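Local coordinates for putative alpha-L-fucosidase (Bacteroides thetaiotaomicron VPI-5482, PDB 3GZA), which probably hydrolyses alpha-L-fucosides, releasing L-fucose, at residues Val25-Tyr38 with Asn278-Glu290. Sequence-based numbering, arbitrary orientation.
Sequences VFHYDLHVFDGIRY and NGRHEWFWEPDDE. With NA (sodium ion), chain G; EDO (1,2-ethanediol), chain D.
H27 lies across from F284 and R37 from E286 where the chain leaving strand 22-26 runs beside the irregular loop after strand 264-273, their CA atoms 5.7 and 5.2 Å apart respectively. CB of H27 lies over one face of the F284 ring, and CE1 of H31 stands over the centre of the other, 3.5 Å from F284 CD1, in an edge-to-face pair with planes at 73°. H31 reaches this face because its CG sits between the backbone N and the carbonyl carbon (chi1 54°). The Y38 ring leans obliquely against F284, while CB of W283 covers one face of the H27 imidazole, whose NE2 is hydrogen-bonded to O1 of an ethanediol, 2.7 Å away. Both loops follow parallel strands of the TIM barrel, on the side where the active site of this fold lies. The first loop wraps a sodium ion, bound by H31 O, D34 OD1, I36 O and three waters; two of these waters also donate to W285 O, one of them weakly. Farther out, Y38 N donates to E286 OE1 (2.8 Å, 162°), meeting it from above the carboxylate plane. The extended R37 lays its guanidinium flat on that of R280, centres 3.7 Å apart, a like-charge stack made tolerable, probably, by the acids around R280: D289 takes its NE and NH2 side-on, NH2 also reaches E286 OE1 in a weak bond, and E282 lies over the face away from R37. A leucine in place of R280 would probably leave D289 and E286 without their cationic mate and R37 without its stacking partner.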
loop_
_atom_site.group_PDB
_atom_site.type_symbol
_atom_site.label_atom_id
_atom_site.label_comp_id
_atom_site.label_asym_id
_atom_site.label_seq_id
_atom_site.Cartn_x
_atom_site.Cartn_y
_atom_site.Cartn_z
ATOM N N VAL A 25 9.153 -25.544 -0.994
ATOM C CA VAL A 25 8.739 -24.149 -0.764
ATOM C C VAL A 25 9.088 -23.379 -2.090
ATOM O O VAL A 25 10.168 -23.518 -2.682
ATOM C CB VAL A 25 9.357 -23.484 0.484
ATOM C CG1 VAL A 25 10.888 -23.405 0.369
ATOM C CG2 VAL A 25 8.698 -22.099 0.724
ATOM N N PHE A 26 8.134 -22.586 -2.568
ATOM C CA PHE A 26 8.246 -21.788 -3.757
ATOM C C PHE A 26 8.291 -20.325 -3.349
ATOM O O PHE A 26 7.309 -19.849 -2.767
ATOM C CB PHE A 26 7.034 -22.000 -4.695
ATOM C CG PHE A 26 6.899 -23.401 -5.237
ATOM C CD1 PHE A 26 6.300 -24.399 -4.462
ATOM C CD2 PHE A 26 7.436 -23.733 -6.455
ATOM C CE1 PHE A 26 6.214 -25.707 -4.986
ATOM C CE2 PHE A 26 7.305 -24.990 -6.955
ATOM C CZ PHE A 26 6.697 -25.989 -6.201
ATOM N N HIS A 27 9.431 -19.672 -3.562
ATOM C CA HIS A 27 9.598 -18.250 -3.308
ATOM C C HIS A 27 9.298 -17.456 -4.579
ATOM O O HIS A 27 9.820 -17.773 -5.650
ATOM C CB HIS A 27 11.013 -17.930 -2.825
ATOM C CG HIS A 27 11.294 -18.355 -1.416
ATOM N ND1 HIS A 27 11.507 -19.671 -1.041
ATOM C CD2 HIS A 27 11.398 -17.624 -0.294
ATOM C CE1 HIS A 27 11.729 -19.713 0.265
ATOM N NE2 HIS A 27 11.675 -18.481 0.741
ATOM N N TYR A 28 8.448 -16.429 -4.472
ATOM C CA TYR A 28 8.075 -15.609 -5.599
ATOM C C TYR A 28 7.686 -14.241 -5.046
ATOM O O TYR A 28 6.923 -14.173 -4.077
ATOM C CB TYR A 28 6.921 -16.293 -6.322
ATOM C CG TYR A 28 6.795 -16.095 -7.816
ATOM C CD1 TYR A 28 7.890 -16.304 -8.614
ATOM C CD2 TYR A 28 5.580 -15.800 -8.388
ATOM C CE1 TYR A 28 7.782 -16.222 -9.984
ATOM C CE2 TYR A 28 5.459 -15.695 -9.750
ATOM C CZ TYR A 28 6.546 -15.952 -10.525
ATOM O OH TYR A 28 6.461 -15.919 -11.894
ATOM N N ASP A 29 8.265 -13.199 -5.579
ATOM C CA ASP A 29 7.979 -11.836 -5.182
ATOM C C ASP A 29 8.369 -10.943 -6.346
ATOM O O ASP A 29 8.888 -11.415 -7.358
ATOM C CB ASP A 29 8.713 -11.519 -3.857
ATOM C CG ASP A 29 8.143 -10.320 -3.085
ATOM O OD1 ASP A 29 7.421 -9.451 -3.687
ATOM O OD2 ASP A 29 8.455 -10.247 -1.863
ATOM N N LEU A 30 8.129 -9.627 -6.201
ATOM C CA LEU A 30 8.272 -8.715 -7.353
ATOM C C LEU A 30 9.644 -8.673 -8.001
ATOM O O LEU A 30 9.764 -8.500 -9.225
ATOM C CB LEU A 30 7.865 -7.300 -6.910
ATOM C CG LEU A 30 6.426 -7.133 -6.418
ATOM C CD1 LEU A 30 6.274 -5.761 -5.711
ATOM C CD2 LEU A 30 5.389 -7.312 -7.566
ATOM N N HIS A 31 10.692 -8.789 -7.213
ATOM C CA HIS A 31 12.054 -8.672 -7.686
ATOM C C HIS A 31 12.480 -9.845 -8.564
ATOM O O HIS A 31 13.530 -9.753 -9.205
ATOM C CB HIS A 31 13.041 -8.500 -6.518
ATOM C CG HIS A 31 12.934 -9.554 -5.476
ATOM N ND1 HIS A 31 13.447 -10.834 -5.639
ATOM C CD2 HIS A 31 12.290 -9.557 -4.283
ATOM C CE1 HIS A 31 13.174 -11.540 -4.561
ATOM N NE2 HIS A 31 12.473 -10.795 -3.724
ATOM N N VAL A 32 11.720 -10.944 -8.604
ATOM C CA VAL A 32 12.028 -11.991 -9.569
ATOM C C VAL A 32 12.002 -11.477 -11.018
ATOM O O VAL A 32 12.700 -11.996 -11.917
ATOM C CB VAL A 32 11.059 -13.168 -9.403
ATOM C CG1 VAL A 32 11.093 -14.125 -10.591
ATOM C CG2 VAL A 32 11.308 -13.890 -8.059
ATOM N N PHE A 33 11.272 -10.366 -11.250
ATOM C CA PHE A 33 11.042 -9.826 -12.581
ATOM C C PHE A 33 11.913 -8.631 -12.928
ATOM O O PHE A 33 11.717 -7.991 -14.029
ATOM C CB PHE A 33 9.562 -9.413 -12.672
ATOM C CG PHE A 33 8.596 -10.542 -12.444
ATOM C CD1 PHE A 33 8.283 -10.940 -11.140
ATOM C CD2 PHE A 33 8.000 -11.168 -13.542
ATOM C CE1 PHE A 33 7.377 -11.987 -10.941
ATOM C CE2 PHE A 33 7.138 -12.207 -13.390
ATOM C CZ PHE A 33 6.821 -12.625 -12.098
ATOM N N ASP A 34 12.892 -8.337 -12.063
ATOM C CA ASP A 34 13.706 -7.142 -12.238
ATOM C C ASP A 34 14.969 -7.278 -13.096
ATOM O O ASP A 34 15.733 -6.321 -13.246
ATOM C CB ASP A 34 14.054 -6.495 -10.906
ATOM C CG ASP A 34 15.059 -7.254 -10.094
ATOM O OD1 ASP A 34 15.563 -8.270 -10.596
ATOM O OD2 ASP A 34 15.340 -6.846 -8.925
ATOM N N GLY A 35 15.204 -8.486 -13.600
ATOM C CA GLY A 35 16.330 -8.723 -14.453
ATOM C C GLY A 35 17.728 -8.744 -13.844
ATOM O O GLY A 35 18.725 -8.808 -14.574
ATOM N N ILE A 36 17.818 -8.744 -12.521
ATOM C CA ILE A 36 19.087 -8.778 -11.823
ATOM C C ILE A 36 19.061 -9.741 -10.646
ATOM O O ILE A 36 17.998 -10.224 -10.212
ATOM C CB ILE A 36 19.556 -7.378 -11.365
ATOM C CG1 ILE A 36 18.566 -6.754 -10.397
ATOM C CG2 ILE A 36 19.729 -6.450 -12.559
ATOM C CD1 ILE A 36 19.120 -5.555 -9.663
ATOM N N ARG A 37 20.249 -10.001 -10.086
ATOM C CA ARG A 37 20.335 -10.873 -8.961
ATOM C C ARG A 37 19.643 -10.291 -7.746
ATOM O O ARG A 37 19.465 -9.053 -7.636
ATOM C CB ARG A 37 21.794 -11.150 -8.609
ATOM C CG ARG A 37 22.423 -12.179 -9.542
ATOM C CD ARG A 37 23.857 -12.341 -9.170
ATOM N NE ARG A 37 24.376 -13.498 -9.851
ATOM C CZ ARG A 37 25.605 -13.957 -9.767
ATOM N NH1 ARG A 37 26.516 -13.357 -9.009
ATOM N NH2 ARG A 37 25.923 -15.033 -10.455
ATOM N N TYR A 38 19.253 -11.182 -6.853
ATOM C CA TYR A 38 18.617 -10.863 -5.580
ATOM C C TYR A 38 19.639 -10.412 -4.584
ATOM O O TYR A 38 20.671 -11.048 -4.429
ATOM C CB TYR A 38 17.911 -12.105 -5.048
ATOM C CG TYR A 38 17.323 -12.009 -3.651
ATOM C CD1 TYR A 38 16.321 -11.091 -3.349
ATOM C CD2 TYR A 38 17.731 -12.860 -2.662
ATOM C CE1 TYR A 38 15.763 -11.009 -2.075
ATOM C CE2 TYR A 38 17.141 -12.812 -1.371
ATOM C CZ TYR A 38 16.160 -11.869 -1.087
ATOM O OH TYR A 38 15.631 -11.873 0.188
ATOM N N ASN A 278 27.855 -24.434 -7.128
ATOM C CA ASN A 278 28.838 -23.553 -7.721
ATOM C C ASN A 278 28.976 -22.239 -6.979
ATOM O O ASN A 278 29.294 -21.217 -7.569
ATOM C CB ASN A 278 28.452 -23.305 -9.188
ATOM C CG ASN A 278 28.337 -24.618 -9.982
ATOM O OD1 ASN A 278 29.149 -25.515 -9.820
ATOM N ND2 ASN A 278 27.321 -24.720 -10.846
ATOM N N GLY A 279 28.752 -22.302 -5.671
ATOM C CA GLY A 279 28.940 -21.110 -4.828
ATOM C C GLY A 279 27.726 -20.255 -4.665
ATOM O O GLY A 279 27.782 -19.184 -4.028
ATOM N N ARG A 280 26.609 -20.672 -5.266
ATOM C CA ARG A 280 25.338 -19.988 -5.130
ATOM C C ARG A 280 24.469 -20.647 -4.054
ATOM O O ARG A 280 24.777 -21.728 -3.556
ATOM C CB ARG A 280 24.595 -19.973 -6.460
ATOM C CG ARG A 280 25.400 -19.337 -7.559
ATOM C CD ARG A 280 25.353 -17.817 -7.516
ATOM N NE ARG A 280 24.067 -17.272 -7.943
ATOM C CZ ARG A 280 23.585 -16.076 -7.624
ATOM N NH1 ARG A 280 24.215 -15.275 -6.773
ATOM N NH2 ARG A 280 22.410 -15.724 -8.064
ATOM N N HIS A 281 23.410 -19.958 -3.664
ATOM C CA HIS A 281 22.485 -20.441 -2.618
ATOM C C HIS A 281 21.233 -19.596 -2.767
ATOM O O HIS A 281 20.993 -18.654 -1.969
ATOM C CB HIS A 281 23.161 -20.286 -1.245
ATOM C CG HIS A 281 22.415 -20.894 -0.099
ATOM N ND1 HIS A 281 22.559 -22.214 0.256
ATOM C CD2 HIS A 281 21.494 -20.368 0.740
ATOM C CE1 HIS A 281 21.747 -22.475 1.279
ATOM N NE2 HIS A 281 21.096 -21.368 1.592
ATOM N N GLU A 282 20.423 -19.940 -3.774
ATOM C CA GLU A 282 19.367 -19.054 -4.214
ATOM C C GLU A 282 17.955 -19.566 -3.972
ATOM O O GLU A 282 17.551 -20.531 -4.586
ATOM C CB GLU A 282 19.527 -18.767 -5.704
ATOM C CG GLU A 282 20.936 -18.342 -6.057
ATOM C CD GLU A 282 21.538 -17.241 -5.174
ATOM O OE1 GLU A 282 20.964 -16.122 -5.052
ATOM O OE2 GLU A 282 22.669 -17.438 -4.671
ATOM N N TRP A 283 17.215 -18.876 -3.097
ATOM C CA TRP A 283 15.837 -19.231 -2.813
ATOM C C TRP A 283 14.900 -18.672 -3.890
ATOM O O TRP A 283 13.771 -19.128 -4.036
ATOM C CB TRP A 283 15.428 -18.726 -1.443
ATOM C CG TRP A 283 16.065 -19.450 -0.315
ATOM C CD1 TRP A 283 17.112 -19.026 0.413
ATOM C CD2 TRP A 283 15.710 -20.751 0.205
ATOM N NE1 TRP A 283 17.431 -19.958 1.377
ATOM C CE2 TRP A 283 16.595 -21.035 1.252
ATOM C CE3 TRP A 283 14.702 -21.668 -0.092
ATOM C CZ2 TRP A 283 16.516 -22.205 2.026
ATOM C CZ3 TRP A 283 14.667 -22.846 0.609
ATOM C CH2 TRP A 283 15.525 -23.087 1.694
ATOM N N PHE A 284 15.339 -17.649 -4.590
ATOM C CA PHE A 284 14.580 -17.024 -5.703
ATOM C C PHE A 284 15.207 -17.222 -7.074
ATOM O O PHE A 284 16.429 -17.410 -7.215
ATOM C CB PHE A 284 14.493 -15.490 -5.476
ATOM C CG PHE A 284 13.594 -15.059 -4.346
ATOM C CD1 PHE A 284 12.247 -14.923 -4.574
ATOM C CD2 PHE A 284 14.097 -14.759 -3.085
ATOM C CE1 PHE A 284 11.404 -14.457 -3.562
ATOM C CE2 PHE A 284 13.274 -14.344 -2.090
ATOM C CZ PHE A 284 11.901 -14.228 -2.314
ATOM N N TRP A 285 14.356 -17.166 -8.086
ATOM C CA TRP A 285 14.824 -17.164 -9.463
ATOM C C TRP A 285 15.566 -15.870 -9.721
ATOM O O TRP A 285 15.079 -14.787 -9.429
ATOM C CB TRP A 285 13.667 -17.305 -10.443
ATOM C CG TRP A 285 14.174 -17.547 -11.824
ATOM C CD1 TRP A 285 14.392 -18.770 -12.417
ATOM C CD2 TRP A 285 14.626 -16.561 -12.780
ATOM N NE1 TRP A 285 14.927 -18.596 -13.664
ATOM C CE2 TRP A 285 15.066 -17.258 -13.914
ATOM C CE3 TRP A 285 14.680 -15.156 -12.788
ATOM C CZ2 TRP A 285 15.583 -16.610 -15.027
ATOM C CZ3 TRP A 285 15.219 -14.523 -13.908
ATOM C CH2 TRP A 285 15.627 -15.264 -15.013
ATOM N N GLU A 286 16.723 -15.998 -10.347
ATOM C CA GLU A 286 17.607 -14.913 -10.725
ATOM C C GLU A 286 18.184 -15.287 -12.087
ATOM O O GLU A 286 18.248 -16.464 -12.442
ATOM C CB GLU A 286 18.734 -14.727 -9.705
ATOM C CG GLU A 286 18.262 -14.393 -8.356
ATOM C CD GLU A 286 19.310 -14.613 -7.351
ATOM O OE1 GLU A 286 20.223 -13.797 -7.268
ATOM O OE2 GLU A 286 19.202 -15.606 -6.602
ATOM N N PRO A 287 18.605 -14.303 -12.871
ATOM C CA PRO A 287 19.174 -14.662 -14.171
ATOM C C PRO A 287 20.466 -15.462 -14.085
ATOM O O PRO A 287 21.251 -15.285 -13.130
ATOM C CB PRO A 287 19.480 -13.300 -14.818
ATOM C CG PRO A 287 18.593 -12.309 -14.040
ATOM C CD PRO A 287 18.443 -12.855 -12.666
ATOM N N ASP A 288 20.679 -16.300 -15.100
ATOM C CA ASP A 288 21.911 -17.069 -15.269
ATOM C C ASP A 288 22.250 -18.058 -14.138
ATOM O O ASP A 288 23.424 -18.396 -13.946
ATOM C CB ASP A 288 23.083 -16.127 -15.496
ATOM C CG ASP A 288 22.825 -15.140 -16.661
ATOM O OD1 ASP A 288 22.537 -15.600 -17.787
ATOM O OD2 ASP A 288 22.869 -13.917 -16.422
ATOM N N ASP A 289 21.237 -18.612 -13.509
ATOM C CA ASP A 289 21.433 -19.619 -12.480
ATOM C C ASP A 289 21.013 -21.025 -12.969
ATOM O O ASP A 289 20.980 -21.952 -12.163
ATOM C CB ASP A 289 20.656 -19.287 -11.191
ATOM C CG ASP A 289 21.443 -18.415 -10.232
ATOM O OD1 ASP A 289 22.698 -18.449 -10.265
ATOM O OD2 ASP A 289 20.774 -17.686 -9.448
ATOM N N GLU A 290 20.764 -21.202 -14.270
ATOM C CA GLU A 290 20.314 -22.494 -14.773
ATOM C C GLU A 290 21.236 -23.640 -14.413
ATOM O O GLU A 290 20.784 -24.774 -14.183
ATOM C CB GLU A 290 20.114 -22.456 -16.295
ATOM C CG GLU A 290 18.940 -21.607 -16.724
ATOM C CD GLU A 290 19.148 -20.102 -16.623
ATOM O OE1 GLU A 290 20.360 -19.680 -16.586
ATOM O OE2 GLU A 290 18.088 -19.382 -16.611
HETATM NA NA NA G . 15.829 -10.343 -9.361
HETATM C C1 EDO D . 13.955 -18.926 2.991
HETATM O O1 EDO D . 12.805 -18.097 3.195
HETATM C C2 EDO D . 13.679 -20.169 3.774
HETATM O O2 EDO D . 13.808 -19.853 5.146
HETATM O O HOH W 1 12.515 -21.336 -2.970
HETATM O O HOH W 2 11.487 -17.550 -7.868
HETATM O O HOH W 3 15.281 -11.996 -7.622
HETATM O O HOH W 4 15.344 -12.222 -10.773
HETATM O O HOH W 5 16.600 -8.636 -7.606
HETATM O O HOH W 6 23.606 -16.049 -11.555
HETATM O O HOH W 7 22.430 -13.199 -5.341
#